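Local atomic coordinates of alpha-galactosidase 1 (Saccharomyces cerevisiae, PDB entry 3LRK), a protein that hydrolyses terminal, non-reducing alpha-D-galactose residues from alpha-D-galactosides such as galactose oligosaccharides, galactomannans and galactolipids. Residues His279-Ala284 and His460-Tyr465. The protein carries 1 engineered substitution. Residues are numbered along the deposited sequence; the frame is centred on the assembly and turned at random.
Sequences HFSMWA and HGIAFY
S281 and F464 meet where helix 279-284 crosses strand 461-465 at 50°, the axes 9.0 Å apart at closest approach. Consistent with the small side chain of S281, the ring lies close against the helix: S281 CB sits over the centre of one face of F464, 3.7 Å from the ring centroid, a CH-pi contact 11° off the normal. With chi1 at -159°, the F464 ring swings away from its own backbone N and up to the helix backbone, CZ lying 3.4 Å from S281 O. S281 OG, though 3.6 Å from F464 CD2, is hydrogen-bonded to K277 O and W397 NE1. Beside the ring, the extended side chain of I462 ends in CD1, 3.7 Å from both S281 CB and M282 SD; the methionine chain, bent at chi2 and chi3, reaches it at a slant. V312 of helix 310-316 and A358 of strand 355-361 also pack on F464. Cutting F464 back to an alanine is likely to strip S281 CB of its aromatic cover and leave a gap between helix and strand. This buried, largely apolar seam joins a helix of the (beta/alpha)8 barrel to the C-terminal antiparallel beta domain, the two-domain architecture of GH27 alpha-galactosidases.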
loop_
_atom_site.group_PDB
_atom_site.type_symbol
_atom_site.label_atom_id
_atom_site.label_comp_id
_atom_site.label_asym_id
_atom_site.label_seq_id
_atom_site.Cartn_x
_atom_site.Cartn_y
_atom_site.Cartn_z
ATOM N N HIS A 279 -3.910 -14.066 27.767
ATOM C CA HIS A 279 -3.436 -12.700 27.544
ATOM C C HIS A 279 -2.105 -12.431 28.276
ATOM O O HIS A 279 -1.132 -11.984 27.658
ATOM C CB HIS A 279 -4.567 -11.735 27.943
ATOM C CG HIS A 279 -4.194 -10.282 27.965
ATOM N ND1 HIS A 279 -3.406 -9.684 27.003
ATOM C CD2 HIS A 279 -4.571 -9.291 28.812
ATOM C CE1 HIS A 279 -3.277 -8.399 27.283
ATOM N NE2 HIS A 279 -3.980 -8.132 28.371
ATOM N N PHE A 280 -2.052 -12.745 29.573
ATOM C CA PHE A 280 -0.836 -12.556 30.367
ATOM C C PHE A 280 0.318 -13.435 29.866
ATOM O O PHE A 280 1.444 -12.955 29.717
ATOM C CB PHE A 280 -1.124 -12.798 31.858
ATOM C CG PHE A 280 0.019 -12.454 32.774
ATOM C CD1 PHE A 280 0.337 -11.117 33.067
ATOM C CD2 PHE A 280 0.767 -13.471 33.381
ATOM C CE1 PHE A 280 1.388 -10.805 33.931
ATOM C CE2 PHE A 280 1.817 -13.175 34.248
ATOM C CZ PHE A 280 2.141 -11.847 34.528
ATOM N N SER A 281 0.017 -14.704 29.579
ATOM C CA SER A 281 1.014 -15.668 29.098
ATOM C C SER A 281 1.592 -15.285 27.739
ATOM O O SER A 281 2.796 -15.425 27.518
ATOM C CB SER A 281 0.424 -17.077 29.006
ATOM O OG SER A 281 -0.037 -17.529 30.268
ATOM N N MET A 282 0.735 -14.816 26.829
ATOM C CA MET A 282 1.208 -14.454 25.484
ATOM C C MET A 282 2.038 -13.157 25.470
ATOM O O MET A 282 3.075 -13.098 24.806
ATOM C CB MET A 282 0.068 -14.446 24.458
ATOM C CG MET A 282 -0.481 -15.860 24.115
ATOM S SD MET A 282 0.786 -17.113 23.780
ATOM C CE MET A 282 1.563 -16.353 22.347
ATOM N N TRP A 283 1.605 -12.150 26.229
ATOM C CA TRP A 283 2.401 -10.924 26.450
ATOM C C TRP A 283 3.765 -11.259 27.074
ATOM O O TRP A 283 4.798 -10.723 26.655
ATOM C CB TRP A 283 1.644 -9.915 27.329
ATOM C CG TRP A 283 0.763 -8.867 26.614
ATOM C CD1 TRP A 283 0.772 -7.513 26.837
ATOM C CD2 TRP A 283 -0.235 -9.094 25.596
ATOM N NE1 TRP A 283 -0.161 -6.884 26.030
ATOM C CE2 TRP A 283 -0.790 -7.832 25.260
ATOM C CE3 TRP A 283 -0.719 -10.240 24.937
ATOM C CZ2 TRP A 283 -1.798 -7.685 24.294
ATOM C CZ3 TRP A 283 -1.723 -10.090 23.968
ATOM C CH2 TRP A 283 -2.244 -8.818 23.654
ATOM N N ALA A 284 3.786 -12.153 28.065
ATOM C CA ALA A 284 5.071 -12.594 28.622
ATOM C C ALA A 284 5.958 -13.237 27.544
ATOM O O ALA A 284 7.145 -12.895 27.397
ATOM C CB ALA A 284 4.861 -13.551 29.796
ATOM N N HIS A 460 -10.924 -19.972 24.466
ATOM C CA HIS A 460 -10.185 -18.717 24.706
ATOM C C HIS A 460 -9.098 -18.879 25.772
ATOM O O HIS A 460 -8.794 -17.944 26.513
ATOM C CB HIS A 460 -11.146 -17.576 25.094
ATOM C CG HIS A 460 -12.003 -17.084 23.970
ATOM N ND1 HIS A 460 -12.705 -15.900 24.038
ATOM C CD2 HIS A 460 -12.263 -17.605 22.746
ATOM C CE1 HIS A 460 -13.368 -15.716 22.911
ATOM N NE2 HIS A 460 -13.113 -16.733 22.107
ATOM N N GLY A 461 -8.512 -20.068 25.842
ATOM C CA GLY A 461 -7.517 -20.381 26.858
ATOM C C GLY A 461 -6.210 -20.896 26.298
ATOM O O GLY A 461 -5.986 -20.887 25.075
ATOM N N ILE A 462 -5.359 -21.389 27.193
ATOM C CA ILE A 462 -3.980 -21.696 26.846
ATOM C C ILE A 462 -3.416 -22.886 27.631
ATOM O O ILE A 462 -3.727 -23.074 28.809
ATOM C CB ILE A 462 -3.065 -20.409 27.006
ATOM C CG1 ILE A 462 -1.727 -20.569 26.279
ATOM C CG2 ILE A 462 -2.901 -19.983 28.484
ATOM C CD1 ILE A 462 -0.847 -19.303 26.282
ATOM N N ALA A 463 -2.616 -23.698 26.949
ATOM C CA ALA A 463 -1.669 -24.583 27.616
ATOM C C ALA A 463 -0.289 -23.952 27.472
ATOM O O ALA A 463 0.234 -23.795 26.362
ATOM C CB ALA A 463 -1.701 -25.987 27.009
ATOM N N PHE A 464 0.304 -23.590 28.600
ATOM C CA PHE A 464 1.559 -22.839 28.597
ATOM C C PHE A 464 2.648 -23.652 29.308
ATOM O O PHE A 464 2.591 -23.837 30.525
ATOM C CB PHE A 464 1.325 -21.481 29.276
ATOM C CG PHE A 464 2.331 -20.420 28.914
ATOM C CD1 PHE A 464 2.681 -20.178 27.584
ATOM C CD2 PHE A 464 2.902 -19.633 29.909
ATOM C CE1 PHE A 464 3.602 -19.187 27.263
ATOM C CE2 PHE A 464 3.825 -18.633 29.592
ATOM C CZ PHE A 464 4.166 -18.413 28.267
ATOM N N TYR A 465 3.626 -24.133 28.540
ATOM C CA TYR A 465 4.642 -25.063 29.059
ATOM C C TYR A 465 6.081 -24.582 28.985
ATOM O O TYR A 465 6.465 -23.850 28.067
ATOM C CB TYR A 465 4.606 -26.395 28.305
ATOM C CG TYR A 465 3.279 -27.098 28.259
ATOM C CD1 TYR A 465 2.705 -27.429 27.035
ATOM C CD2 TYR A 465 2.599 -27.445 29.427
ATOM C CE1 TYR A 465 1.489 -28.092 26.964
ATOM C CE2 TYR A 465 1.370 -28.103 29.367
ATOM C CZ TYR A 465 0.829 -28.425 28.130
ATOM O OH TYR A 465 -0.375 -29.074 28.042
#